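Local coordinates for putative exported protein (Bordetella pertussis Tohama I, PDB 2PFY) that binds pyroglutamic acid and probably delivers it, as an extracytoplasmic solute receptor, to a tripartite ATP-independent periplasmic transporter, at residues R21-E26 against V113-S118; E64-A69 against R143-S148; Q105-Q110 against F210-K215; A179-P184 against Q203-Q208. All coordinates share one frame; numbering follows the deposited sequence.

Contact 1. Residues R21-E26 against V113-S118; sequences RQFADE and VLVYGS
On the helix that carries F23 over to Y116, E26 OE2 is held by Q22 NE2, one turn earlier, which donates to it at 2.9 Å. The bond is nearly straight, 171° at the hydrogen. It leaves in the plane of the Q22 amide but reaches OE2 from above the carboxylate plane. K235 adds a weak, long ion pair to the same oxygen. The other oxygen, E26 OE1, forms a salt bridge with R239. The contact itself is apolar and buried. F23 CG sits anti to its backbone N (chi1 158°), which sends the ring off the helix to the strand. One face of the F23 ring meets Y116 CE2, which lies 3.7 Å from F23 CG and is displaced toward the rim. The ring planes are inclined at 57°, an oblique meeting. At the far end of the ring, F23 CZ touches V115 CG1 at 3.9 Å.

V115 and Y116 are adjacent in sequence, yet both point at the helix. They form a classic beta bulge, both facing V211 of strand 208-214. The bulge lies in strand 112-119, an outermost strand of the five-stranded mixed sheet, and helix 15-30 packs against this face. F23 also touches I37 of strand 35-40, the other outermost strand. A232 of helix 223-257 touches F23 as well, and A236 of that helix touches Y116.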
loop_
_atom_site.group_PDB
_atom_site.type_symbol
_atom_site.label_atom_id
_atom_site.label_comp_id
_atom_site.label_asym_id
_atom_site.label_seq_id
_atom_site.Cartn_x
_atom_site.Cartn_y
_atom_site.Cartn_z
ATOM N N ARG A 21 3.725 -15.031 -1.495
ATOM C CA ARG A 21 4.265 -16.392 -1.307
ATOM C C ARG A 21 3.370 -17.453 -1.976
ATOM O O ARG A 21 3.867 -18.375 -2.697
ATOM C CB ARG A 21 4.520 -16.700 0.189
ATOM C CG ARG A 21 5.744 -15.845 0.750
ATOM C CD ARG A 21 6.212 -16.345 2.134
ATOM N NE ARG A 21 7.399 -15.612 2.590
ATOM C CZ ARG A 21 8.636 -15.822 2.136
ATOM N NH1 ARG A 21 8.861 -16.748 1.216
ATOM N NH2 ARG A 21 9.655 -15.116 2.600
ATOM N N GLN A 22 2.063 -17.318 -1.795
ATOM C CA GLN A 22 1.159 -18.300 -2.384
ATOM C C GLN A 22 1.187 -18.170 -3.916
ATOM O O GLN A 22 1.136 -19.189 -4.668
ATOM C CB GLN A 22 -0.254 -18.145 -1.813
ATOM C CG GLN A 22 -1.253 -19.183 -2.396
ATOM C CD GLN A 22 -2.582 -19.234 -1.659
ATOM O OE1 GLN A 22 -2.724 -18.726 -0.530
ATOM N NE2 GLN A 22 -3.577 -19.815 -2.315
ATOM N N PHE A 23 1.253 -16.926 -4.379
ATOM C CA PHE A 23 1.414 -16.619 -5.815
ATOM C C PHE A 23 2.681 -17.281 -6.380
ATOM O O PHE A 23 2.620 -17.933 -7.436
ATOM C CB PHE A 23 1.397 -15.095 -6.055
ATOM C CG PHE A 23 2.072 -14.677 -7.347
ATOM C CD1 PHE A 23 1.384 -14.756 -8.565
ATOM C CD2 PHE A 23 3.384 -14.215 -7.339
ATOM C CE1 PHE A 23 2.022 -14.393 -9.779
ATOM C CE2 PHE A 23 4.052 -13.853 -8.558
ATOM C CZ PHE A 23 3.358 -13.926 -9.759
ATOM N N ALA A 24 3.821 -17.150 -5.680
ATOM C CA ALA A 24 5.069 -17.806 -6.112
ATOM C C ALA A 24 4.900 -19.351 -6.173
ATOM O O ALA A 24 5.345 -20.022 -7.136
ATOM C CB ALA A 24 6.274 -17.390 -5.169
ATOM N N ASP A 25 4.258 -19.903 -5.140
ATOM C CA ASP A 25 3.960 -21.335 -5.082
ATOM C C ASP A 25 3.056 -21.780 -6.223
ATOM O O ASP A 25 3.279 -22.853 -6.798
ATOM C CB ASP A 25 3.285 -21.728 -3.751
ATOM C CG ASP A 25 4.254 -21.769 -2.597
ATOM O OD1 ASP A 25 5.475 -21.891 -2.824
ATOM O OD2 ASP A 25 3.776 -21.666 -1.444
ATOM N N GLU A 26 2.035 -20.981 -6.524
ATOM C CA GLU A 26 1.083 -21.311 -7.580
ATOM C C GLU A 26 1.715 -21.238 -8.971
ATOM O O GLU A 26 1.390 -22.053 -9.831
ATOM C CB GLU A 26 -0.193 -20.476 -7.459
ATOM C CG GLU A 26 -1.077 -21.044 -6.279
ATOM C CD GLU A 26 -2.354 -20.260 -5.986
ATOM O OE1 GLU A 26 -2.662 -19.230 -6.664
ATOM O OE2 GLU A 26 -3.049 -20.682 -5.038
ATOM N N VAL A 113 6.165 -4.907 -16.153
ATOM C CA VAL A 113 4.865 -5.550 -16.313
ATOM C C VAL A 113 4.133 -5.560 -14.960
ATOM O O VAL A 113 4.679 -6.035 -13.966
ATOM C CB VAL A 113 5.025 -7.040 -16.806
ATOM C CG1 VAL A 113 3.696 -7.749 -16.876
ATOM C CG2 VAL A 113 5.742 -7.087 -18.149
ATOM N N LEU A 114 2.910 -5.037 -14.953
ATOM C CA LEU A 114 2.018 -5.111 -13.807
ATOM C C LEU A 114 1.419 -6.504 -13.781
ATOM O O LEU A 114 0.698 -6.889 -14.690
ATOM C CB LEU A 114 0.945 -4.006 -13.903
ATOM C CG LEU A 114 -0.314 -3.844 -12.995
ATOM C CD1 LEU A 114 -0.277 -4.551 -11.649
ATOM C CD2 LEU A 114 -0.628 -2.346 -12.836
ATOM N N VAL A 115 1.774 -7.283 -12.765
ATOM C CA VAL A 115 1.300 -8.648 -12.661
ATOM C C VAL A 115 -0.037 -8.677 -11.887
ATOM O O VAL A 115 -1.062 -9.142 -12.421
ATOM C CB VAL A 115 2.360 -9.565 -12.012
ATOM C CG1 VAL A 115 1.807 -10.977 -11.810
ATOM C CG2 VAL A 115 3.681 -9.558 -12.853
ATOM N N TYR A 116 -0.053 -8.190 -10.645
ATOM C CA TYR A 116 -1.331 -8.118 -9.921
ATOM C C TYR A 116 -1.265 -7.065 -8.812
ATOM O O TYR A 116 -0.173 -6.633 -8.454
ATOM C CB TYR A 116 -1.758 -9.501 -9.382
ATOM C CG TYR A 116 -1.028 -9.950 -8.109
ATOM C CD1 TYR A 116 -1.462 -9.525 -6.825
ATOM C CD2 TYR A 116 0.085 -10.796 -8.185
ATOM C CE1 TYR A 116 -0.751 -9.932 -5.647
ATOM C CE2 TYR A 116 0.771 -11.245 -7.021
ATOM C CZ TYR A 116 0.330 -10.790 -5.765
ATOM O OH TYR A 116 0.992 -11.198 -4.643
ATOM N N GLY A 117 -2.446 -6.662 -8.312
ATOM C CA GLY A 117 -2.609 -5.757 -7.176
ATOM C C GLY A 117 -3.347 -6.415 -6.018
ATOM O O GLY A 117 -4.041 -7.427 -6.187
ATOM N N SER A 118 -3.179 -5.861 -4.815
ATOM C CA SER A 118 -4.017 -6.243 -3.675
ATOM C C SER A 118 -4.027 -5.067 -2.745
ATOM O O SER A 118 -3.064 -4.297 -2.711
ATOM C CB SER A 118 -3.485 -7.485 -2.948
ATOM O OG SER A 118 -3.676 -8.639 -3.738
#

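Contact 2. Residues E64-A69 against R143-S148; sequences EVLVSA and RAYSAS. With PCA (pyroglutamic acid), chain E.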
loop_
_atom_site.group_PDB
_atom_site.type_symbol
_atom_site.label_atom_id
_atom_site.label_comp_id
_atom_site.label_asym_id
_atom_site.label_seq_id
_atom_site.Cartn_x
_atom_site.Cartn_y
_atom_site.Cartn_z
ATOM N N GLU A 64 7.194 -6.892 -5.000
ATOM C CA GLU A 64 6.008 -6.313 -4.443
ATOM C C GLU A 64 6.335 -4.957 -3.795
ATOM O O GLU A 64 7.374 -4.795 -3.131
ATOM C CB GLU A 64 5.353 -7.309 -3.449
ATOM C CG GLU A 64 4.058 -6.781 -2.824
ATOM C CD GLU A 64 4.327 -5.888 -1.620
ATOM O OE1 GLU A 64 5.264 -6.223 -0.833
ATOM O OE2 GLU A 64 3.631 -4.850 -1.478
ATOM N N VAL A 65 5.460 -3.975 -4.028
ATOM C CA VAL A 65 5.648 -2.624 -3.460
ATOM C C VAL A 65 4.311 -1.877 -3.394
ATOM O O VAL A 65 3.373 -2.147 -4.170
ATOM C CB VAL A 65 6.764 -1.794 -4.241
ATOM C CG1 VAL A 65 6.327 -1.469 -5.675
ATOM C CG2 VAL A 65 7.205 -0.505 -3.498
ATOM N N LEU A 66 4.240 -0.954 -2.437
ATOM C CA LEU A 66 3.145 -0.015 -2.309
ATOM C C LEU A 66 3.061 0.767 -3.616
ATOM O O LEU A 66 4.060 1.369 -4.049
ATOM C CB LEU A 66 3.457 0.949 -1.144
ATOM C CG LEU A 66 2.374 1.966 -0.773
ATOM C CD1 LEU A 66 1.195 1.245 -0.076
ATOM C CD2 LEU A 66 2.946 3.096 0.106
ATOM N N VAL A 67 1.882 0.768 -4.236
ATOM C CA VAL A 67 1.656 1.462 -5.523
ATOM C C VAL A 67 2.050 2.943 -5.420
ATOM O O VAL A 67 2.837 3.466 -6.251
ATOM C CB VAL A 67 0.155 1.317 -5.997
ATOM C CG1 VAL A 67 -0.133 2.217 -7.226
ATOM C CG2 VAL A 67 -0.180 -0.147 -6.288
ATOM N N SER A 68 1.553 3.602 -4.364
ATOM C CA SER A 68 1.813 5.020 -4.145
ATOM C C SER A 68 3.278 5.361 -3.836
ATOM O O SER A 68 3.629 6.539 -3.737
ATOM C CB SER A 68 0.869 5.563 -3.058
ATOM O OG SER A 68 1.041 4.815 -1.861
ATOM N N ALA A 69 4.151 4.352 -3.709
ATOM C CA ALA A 69 5.599 4.609 -3.664
ATOM C C ALA A 69 6.110 5.218 -4.990
ATOM O O ALA A 69 7.180 5.826 -5.022
ATOM C CB ALA A 69 6.391 3.341 -3.322
ATOM N N ARG A 143 4.503 10.011 11.520
ATOM C CA ARG A 143 5.057 9.141 10.476
ATOM C C ARG A 143 4.396 9.348 9.123
ATOM O O ARG A 143 3.162 9.334 9.017
ATOM C CB ARG A 143 4.902 7.665 10.862
ATOM C CG ARG A 143 5.450 6.703 9.776
ATOM C CD ARG A 143 5.116 5.280 10.047
ATOM N NE ARG A 143 5.604 4.465 8.927
ATOM C CZ ARG A 143 4.888 3.538 8.300
ATOM N NH1 ARG A 143 3.672 3.239 8.745
ATOM N NH2 ARG A 143 5.417 2.868 7.259
ATOM N N ALA A 144 5.212 9.521 8.084
ATOM C CA ALA A 144 4.734 9.454 6.695
ATOM C C ALA A 144 5.421 8.261 6.027
ATOM O O ALA A 144 6.473 7.850 6.474
ATOM C CB ALA A 144 5.097 10.738 5.926
ATOM N N TYR A 145 4.824 7.698 4.973
ATOM C CA TYR A 145 5.429 6.515 4.342
ATOM C C TYR A 145 5.456 6.576 2.822
ATOM O O TYR A 145 5.785 5.589 2.148
ATOM C CB TYR A 145 4.786 5.212 4.847
ATOM C CG TYR A 145 3.304 5.065 4.612
ATOM C CD1 TYR A 145 2.785 4.964 3.316
ATOM C CD2 TYR A 145 2.412 4.978 5.694
ATOM C CE1 TYR A 145 1.446 4.817 3.103
ATOM C CE2 TYR A 145 1.045 4.840 5.486
ATOM C CZ TYR A 145 0.563 4.765 4.187
ATOM O OH TYR A 145 -0.772 4.614 3.918
ATOM N N SER A 146 5.109 7.749 2.300
ATOM C CA SER A 146 4.965 7.992 0.860
ATOM C C SER A 146 4.935 9.519 0.660
ATOM O O SER A 146 4.785 10.278 1.639
ATOM C CB SER A 146 3.679 7.335 0.336
ATOM O OG SER A 146 2.523 7.937 0.914
ATOM N N ALA A 147 5.124 9.962 -0.588
ATOM C CA ALA A 147 4.924 11.364 -0.969
ATOM C C ALA A 147 3.529 11.863 -0.581
ATOM O O ALA A 147 3.394 12.935 0.013
ATOM C CB ALA A 147 5.188 11.543 -2.505
ATOM N N SER A 148 2.492 11.087 -0.891
ATOM C CA SER A 148 1.119 11.471 -0.530
ATOM C C SER A 148 0.910 11.634 0.979
ATOM O O SER A 148 0.364 12.663 1.429
ATOM C CB SER A 148 0.092 10.494 -1.109
ATOM O OG SER A 148 -1.224 10.956 -0.831
HETATM N N PCA E . 0.833 -0.362 5.827
HETATM C CA PCA E . 1.912 0.209 4.987
HETATM C CB PCA E . 1.309 1.077 3.911
HETATM C CG PCA E . -0.169 1.088 4.162
HETATM C CD PCA E . -0.383 0.171 5.320
HETATM O OE PCA E . -1.485 -0.138 5.759
HETATM C C PCA E . 2.868 1.020 5.839
HETATM O O PCA E . 3.977 1.404 5.447
HETATM O OXT PCA E . 2.523 1.308 6.970
HETATM O O HOH W 1 0.465 6.489 0.104
HETATM O O HOH W 2 2.466 9.042 -2.935
HETATM O O HOH W 3 5.862 7.919 -2.448
#
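L66 brings its CD2 methyl obliquely to the Y145 ring, 3.7 Å from Y145 CD1. The two side chains cross at about a right angle. The other branch, L66 CD1, turns to the ligand and lies 4.0 Å from CB of pyroglutamic acid. That same CB atom sits over a face of the Y145 ring, offset toward the rim. R143 grips the ligand carboxylate at its guanidinium edge. R143 NH1 donates to OXT at 2.9 Å and R143 NH2 to O at 2.7 Å, a two-pronged pairing. Y145 CD2 lies over one face of this guanidinium, and V163 O takes the hydrogen of R143 NE, which fixes the group's rotation.

Beyond the pocket, water joins the segments. One water lies 2.6 Å from both S68 OG and S146 OG; S146 OG also bonds T149. Two more waters donate to S68 O; one accepts from A147 N, the other from S148 N. These are the first amides of helix 147-155, with S146 at the N-cap. R143 pairs with the carboxylate, while L66 and Y145 offer apolar surface to the ring carbons, which is consistent with binding a small cyclic acid.

Contact 3. Residues Q105-Q110 against F210-K215; sequences QRLDKQ and FVIANK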
loop_
_atom_site.group_PDB
_atom_site.type_symbol
_atom_site.label_atom_id
_atom_site.label_comp_id
_atom_site.label_asym_id
_atom_site.label_seq_id
_atom_site.Cartn_x
_atom_site.Cartn_y
_atom_site.Cartn_z
ATOM N N GLN A 105 -0.131 0.666 -18.366
ATOM C CA GLN A 105 0.411 1.352 -19.512
ATOM C C GLN A 105 1.605 2.205 -19.149
ATOM O O GLN A 105 2.632 2.122 -19.825
ATOM C CB GLN A 105 -0.680 2.137 -20.250
ATOM C CG GLN A 105 -1.592 1.193 -21.066
ATOM C CD GLN A 105 -0.833 -0.004 -21.725
ATOM O OE1 GLN A 105 0.109 0.183 -22.529
ATOM N NE2 GLN A 105 -1.253 -1.232 -21.380
ATOM N N ARG A 106 1.509 2.956 -18.053
ATOM C CA ARG A 106 2.649 3.773 -17.588
ATOM C C ARG A 106 3.850 2.902 -17.228
ATOM O O ARG A 106 4.997 3.298 -17.466
ATOM C CB ARG A 106 2.284 4.701 -16.414
ATOM C CG ARG A 106 1.234 5.804 -16.733
ATOM C CD ARG A 106 1.811 7.001 -17.540
ATOM N NE ARG A 106 0.761 7.952 -17.943
ATOM C CZ ARG A 106 0.476 9.100 -17.328
ATOM N NH1 ARG A 106 1.142 9.494 -16.250
ATOM N NH2 ARG A 106 -0.505 9.858 -17.781
ATOM N N LEU A 107 3.597 1.731 -16.647
ATOM C CA LEU A 107 4.693 0.818 -16.310
ATOM C C LEU A 107 5.327 0.156 -17.543
ATOM O O LEU A 107 6.543 -0.009 -17.613
ATOM C CB LEU A 107 4.218 -0.258 -15.330
ATOM C CG LEU A 107 3.914 0.207 -13.892
ATOM C CD1 LEU A 107 3.224 -0.941 -13.197
ATOM C CD2 LEU A 107 5.157 0.674 -13.109
ATOM N N ASP A 108 4.494 -0.227 -18.501
ATOM C CA ASP A 108 4.997 -0.867 -19.725
ATOM C C ASP A 108 6.021 0.049 -20.438
ATOM O O ASP A 108 7.062 -0.421 -20.901
ATOM C CB ASP A 108 3.821 -1.242 -20.639
ATOM C CG ASP A 108 4.268 -1.810 -21.972
ATOM O OD1 ASP A 108 4.659 -2.983 -22.013
ATOM O OD2 ASP A 108 4.204 -1.083 -22.977
ATOM N N LYS A 109 5.736 1.350 -20.488
ATOM C CA LYS A 109 6.644 2.332 -21.083
ATOM C C LYS A 109 7.982 2.382 -20.334
ATOM O O LYS A 109 8.980 2.858 -20.861
ATOM C CB LYS A 109 5.999 3.724 -21.113
ATOM C CG LYS A 109 4.931 3.894 -22.189
ATOM C CD LYS A 109 3.901 4.969 -21.796
ATOM C CE LYS A 109 2.468 4.612 -22.298
ATOM N NZ LYS A 109 1.341 5.037 -21.353
ATOM N N GLN A 110 8.006 1.855 -19.116
ATOM C CA GLN A 110 9.222 1.850 -18.318
ATOM C C GLN A 110 9.925 0.496 -18.289
ATOM O O GLN A 110 10.852 0.304 -17.492
ATOM C CB GLN A 110 8.920 2.284 -16.879
ATOM C CG GLN A 110 8.493 3.711 -16.742
ATOM C CD GLN A 110 9.079 4.341 -15.515
ATOM O OE1 GLN A 110 10.308 4.480 -15.384
ATOM N NE2 GLN A 110 8.211 4.731 -14.595
ATOM N N PHE A 210 1.233 -3.515 -5.301
ATOM C CA PHE A 210 1.266 -4.363 -6.510
ATOM C C PHE A 210 2.536 -5.157 -6.719
ATOM O O PHE A 210 3.560 -4.899 -6.070
ATOM C CB PHE A 210 0.787 -3.642 -7.835
ATOM C CG PHE A 210 1.629 -2.451 -8.286
ATOM C CD1 PHE A 210 1.149 -1.636 -9.321
ATOM C CD2 PHE A 210 2.849 -2.096 -7.663
ATOM C CE1 PHE A 210 1.875 -0.489 -9.778
ATOM C CE2 PHE A 210 3.578 -0.973 -8.105
ATOM C CZ PHE A 210 3.076 -0.148 -9.170
ATOM N N VAL A 211 2.442 -6.133 -7.618
ATOM C CA VAL A 211 3.535 -7.011 -7.947
ATOM C C VAL A 211 3.880 -6.706 -9.398
ATOM O O VAL A 211 3.025 -6.766 -10.283
ATOM C CB VAL A 211 3.180 -8.483 -7.728
ATOM C CG1 VAL A 211 4.244 -9.449 -8.382
ATOM C CG2 VAL A 211 3.067 -8.763 -6.215
ATOM N N ILE A 212 5.120 -6.306 -9.617
ATOM C CA ILE A 212 5.533 -5.780 -10.915
ATOM C C ILE A 212 6.764 -6.596 -11.360
ATOM O O ILE A 212 7.606 -6.932 -10.532
ATOM C CB ILE A 212 5.855 -4.232 -10.858
ATOM C CG1 ILE A 212 6.817 -3.892 -9.701
ATOM C CG2 ILE A 212 4.560 -3.379 -10.732
ATOM C CD1 ILE A 212 7.419 -2.475 -9.721
ATOM N N ALA A 213 6.866 -6.903 -12.660
ATOM C CA ALA A 213 7.966 -7.722 -13.172
ATOM C C ALA A 213 8.834 -6.988 -14.198
ATOM O O ALA A 213 8.372 -6.068 -14.867
ATOM C CB ALA A 213 7.453 -9.089 -13.733
ATOM N N ASN A 214 10.106 -7.363 -14.266
ATOM C CA ASN A 214 11.023 -6.844 -15.310
ATOM C C ASN A 214 10.495 -7.359 -16.654
ATOM O O ASN A 214 10.379 -8.561 -16.830
ATOM C CB ASN A 214 12.442 -7.334 -15.051
ATOM C CG ASN A 214 13.445 -6.829 -16.103
ATOM O OD1 ASN A 214 13.605 -7.425 -17.182
ATOM N ND2 ASN A 214 14.116 -5.727 -15.790
ATOM N N LYS A 215 10.155 -6.445 -17.568
ATOM C CA LYS A 215 9.537 -6.818 -18.859
ATOM C C LYS A 215 10.416 -7.741 -19.705
ATOM O O LYS A 215 9.939 -8.749 -20.178
ATOM C CB LYS A 215 9.102 -5.573 -19.654
ATOM C CG LYS A 215 8.234 -5.889 -20.869
ATOM C CD LYS A 215 7.898 -4.581 -21.572
ATOM C CE LYS A 215 7.130 -4.788 -22.841
ATOM N NZ LYS A 215 6.820 -3.440 -23.401
#
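L107 CD1 rests on two strand side chains that touch each other. It lies 3.7 Å from F210 CE1 and 3.7 Å from I212 CG2. L107 and F210 come from opposite directions, while L107 and I212 cross at about a right angle. I212 CG2 also rests over the centre of one face of the F210 ring, so the strand residues pack on each other as well as on the helix.

The polar half is a salt bridge at the margin. K215 NZ donates to D108 OD1 at 2.6 Å, from above the carboxylate plane by about 40°. K215 reaches it with a fully extended chain, starting with CG anti to the backbone N (chi1 -169°).

A second shell positions these groups. N214, just before K215, is the N-cap of helix 215-220: its OD1 takes the amide of A217, and its ND2 bonds V55 O. R106, next to L107, forms salt bridges with D74 and D291. F77 and V67 touch F210, and L114 touches L107.

Strand 208-214 runs antiparallel between strands 62-66 and 112-119. Its F210 and I212 side chains face helix 89-108, while V211 between them points to the opposite face of the sheet, where helix 15-30 lies. Helix 89-108 leads into strand 112-119 and packs on the same sheet face, touching both that strand and 208-214.

Contact 4. Residues A179-P184 against Q203-Q208; sequences AMLTSP and QAFIPQ. With PCA (pyroglutamic acid), chain E.
The short strand around L181 and the irregular segment 203-208 come closest at L181 and A204, whose CA atoms are 8.7 Å apart, so side chains bridge the gap. L181 does all the touching from its side. Its CD2 methyl lies 3.6 Å from F205 CE2, coming obliquely to the ring at CE2 and CZ, and its CD1 methyl lies 4.0 Å from A204 CB. CG anti to the backbone N (chi1 172°) carries the fork across to both. P207 CB abuts the edge of the F205 ring, in its plane.

The next residues turn to pyroglutamic acid. T182 turns away from 203-208, and its OG1 donates to OXT at 2.8 Å. The lactam carbonyl oxygen OE of the ligand is held twice by S183: by OG at 2.7 Å and by the backbone N at 3.1 Å. S183 OG also caps helix 184-189 by accepting from T186 N. P207 CG meets the ligand CG at 3.7 Å.

Strand 180-182 is an outer strand of the four-stranded sheet, beside 124-127. Segment 203-208 leads from strand 198-201 of that sheet to strand 208-214 of the five-stranded one.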
loop_
_atom_site.group_PDB
_atom_site.type_symbol
_atom_site.label_atom_id
_atom_site.label_comp_id
_atom_site.label_asym_id
_atom_site.label_seq_id
_atom_site.Cartn_x
_atom_site.Cartn_y
_atom_site.Cartn_z
ATOM N N ALA A 179 3.277 9.502 16.441
ATOM C CA ALA A 179 1.948 9.139 15.916
ATOM C C ALA A 179 2.068 8.628 14.467
ATOM O O ALA A 179 3.042 8.920 13.769
ATOM C CB ALA A 179 0.976 10.358 15.957
HETATM N N MSE A 180 1.085 7.879 13.993
HETATM C CA MSE A 180 1.188 7.427 12.598
HETATM C C MSE A 180 -0.177 7.156 12.011
HETATM O O MSE A 180 -1.215 7.175 12.723
HETATM C CB MSE A 180 2.097 6.183 12.522
HETATM C CG MSE A 180 1.582 5.016 13.304
HETATM SE SE MSE A 180 2.566 3.430 12.817
HETATM C CE MSE A 180 1.591 2.080 14.021
ATOM N N LEU A 181 -0.173 6.902 10.709
ATOM C CA LEU A 181 -1.372 6.570 9.990
ATOM C C LEU A 181 -1.037 5.330 9.198
ATOM O O LEU A 181 -0.054 5.322 8.430
ATOM C CB LEU A 181 -1.783 7.696 9.033
ATOM C CG LEU A 181 -2.949 7.346 8.084
ATOM C CD1 LEU A 181 -4.062 8.410 8.037
ATOM C CD2 LEU A 181 -2.415 7.095 6.662
ATOM N N THR A 182 -1.820 4.276 9.418
ATOM C CA THR A 182 -1.579 2.979 8.765
ATOM C C THR A 182 -2.754 2.069 9.067
ATOM O O THR A 182 -3.599 2.414 9.914
ATOM C CB THR A 182 -0.195 2.328 9.165
ATOM O OG1 THR A 182 0.097 1.234 8.284
ATOM C CG2 THR A 182 -0.134 1.826 10.654
ATOM N N SER A 183 -2.791 0.906 8.403
ATOM C CA SER A 183 -3.876 -0.040 8.560
ATOM C C SER A 183 -3.754 -0.779 9.891
ATOM O O SER A 183 -2.656 -0.802 10.537
ATOM C CB SER A 183 -3.840 -1.090 7.438
ATOM O OG SER A 183 -2.607 -1.790 7.538
ATOM N N PRO A 184 -4.852 -1.435 10.285
ATOM C CA PRO A 184 -4.753 -2.386 11.395
ATOM C C PRO A 184 -3.858 -3.597 11.054
ATOM O O PRO A 184 -3.368 -4.256 11.968
ATOM C CB PRO A 184 -6.213 -2.800 11.652
ATOM C CG PRO A 184 -6.935 -2.564 10.299
ATOM C CD PRO A 184 -6.236 -1.304 9.778
ATOM N N GLN A 203 -10.486 5.156 8.359
ATOM C CA GLN A 203 -10.606 4.794 6.942
ATOM C C GLN A 203 -10.231 5.966 6.026
ATOM O O GLN A 203 -10.995 6.311 5.110
ATOM C CB GLN A 203 -12.039 4.309 6.618
ATOM C CG GLN A 203 -12.473 3.049 7.381
ATOM C CD GLN A 203 -13.834 2.515 6.946
ATOM O OE1 GLN A 203 -14.121 2.349 5.734
ATOM N NE2 GLN A 203 -14.678 2.228 7.929
ATOM N N ALA A 204 -9.084 6.596 6.254
ATOM C CA ALA A 204 -8.726 7.780 5.460
ATOM C C ALA A 204 -8.640 7.451 3.948
ATOM O O ALA A 204 -9.116 8.214 3.088
ATOM C CB ALA A 204 -7.434 8.387 5.946
ATOM N N PHE A 205 -8.045 6.299 3.641
ATOM C CA PHE A 205 -7.978 5.787 2.294
ATOM C C PHE A 205 -7.586 4.317 2.312
ATOM O O PHE A 205 -7.327 3.713 3.375
ATOM C CB PHE A 205 -7.001 6.624 1.420
ATOM C CG PHE A 205 -5.614 6.716 1.971
ATOM C CD1 PHE A 205 -4.626 5.775 1.604
ATOM C CD2 PHE A 205 -5.294 7.694 2.906
ATOM C CE1 PHE A 205 -3.332 5.842 2.124
ATOM C CE2 PHE A 205 -3.976 7.755 3.463
ATOM C CZ PHE A 205 -3.009 6.851 3.062
ATOM N N ILE A 206 -7.604 3.705 1.139
ATOM C CA ILE A 206 -7.172 2.330 1.083
ATOM C C ILE A 206 -6.080 2.145 -0.011
ATOM O O ILE A 206 -6.395 2.054 -1.217
ATOM C CB ILE A 206 -8.350 1.235 1.175
ATOM C CG1 ILE A 206 -8.408 0.315 -0.004
ATOM C CG2 ILE A 206 -9.742 1.709 1.711
ATOM C CD1 ILE A 206 -7.430 -0.692 0.109
ATOM N N PRO A 207 -4.795 2.135 0.426
ATOM C CA PRO A 207 -3.706 2.163 -0.544
ATOM C C PRO A 207 -3.483 0.757 -1.083
ATOM O O PRO A 207 -3.699 -0.239 -0.375
ATOM C CB PRO A 207 -2.518 2.697 0.265
ATOM C CG PRO A 207 -2.803 2.147 1.731
ATOM C CD PRO A 207 -4.315 2.087 1.833
ATOM N N GLN A 208 -3.143 0.678 -2.359
ATOM C CA GLN A 208 -2.909 -0.603 -3.019
ATOM C C GLN A 208 -1.447 -0.971 -2.961
ATOM O O GLN A 208 -0.572 -0.124 -2.872
ATOM C CB GLN A 208 -3.309 -0.542 -4.479
ATOM C CG GLN A 208 -4.754 -0.123 -4.727
ATOM C CD GLN A 208 -5.775 -1.048 -4.092
ATOM O OE1 GLN A 208 -5.616 -2.253 -4.069
ATOM N NE2 GLN A 208 -6.850 -0.477 -3.609
HETATM N N PCA E . 0.833 -0.362 5.827
HETATM C CA PCA E . 1.912 0.209 4.987
HETATM C CB PCA E . 1.309 1.077 3.911
HETATM C CG PCA E . -0.169 1.088 4.162
HETATM C CD PCA E . -0.383 0.171 5.320
HETATM O OE PCA E . -1.485 -0.138 5.759
HETATM C C PCA E . 2.868 1.020 5.839
HETATM O O PCA E . 3.977 1.404 5.447
HETATM O OXT PCA E . 2.523 1.308 6.970
#

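In the fold
Contacts 2 and 4 form part of the pyroglutamic acid pocket. Their centres are about 11 Å apart and both touch the ligand. They also join directly: R143 N lies 2.9 Å from A179 O, and V67 N lies 2.9 Å from Q208 O. Contacts 1 and 3 each pack a helix on the five-stranded sheet, with centres about 13 Å apart. Strand 208-214 ties them together, since Y116 O lies 2.8 Å from V211 N. The same strand reaches contact 2, where V65 O is 2.8 Å from F210 N. Even so, the F210 side chain stays about 12 Å from the ligand. Contact 4 adjoins contact 3 in sequence, but their centres are about 25 Å apart.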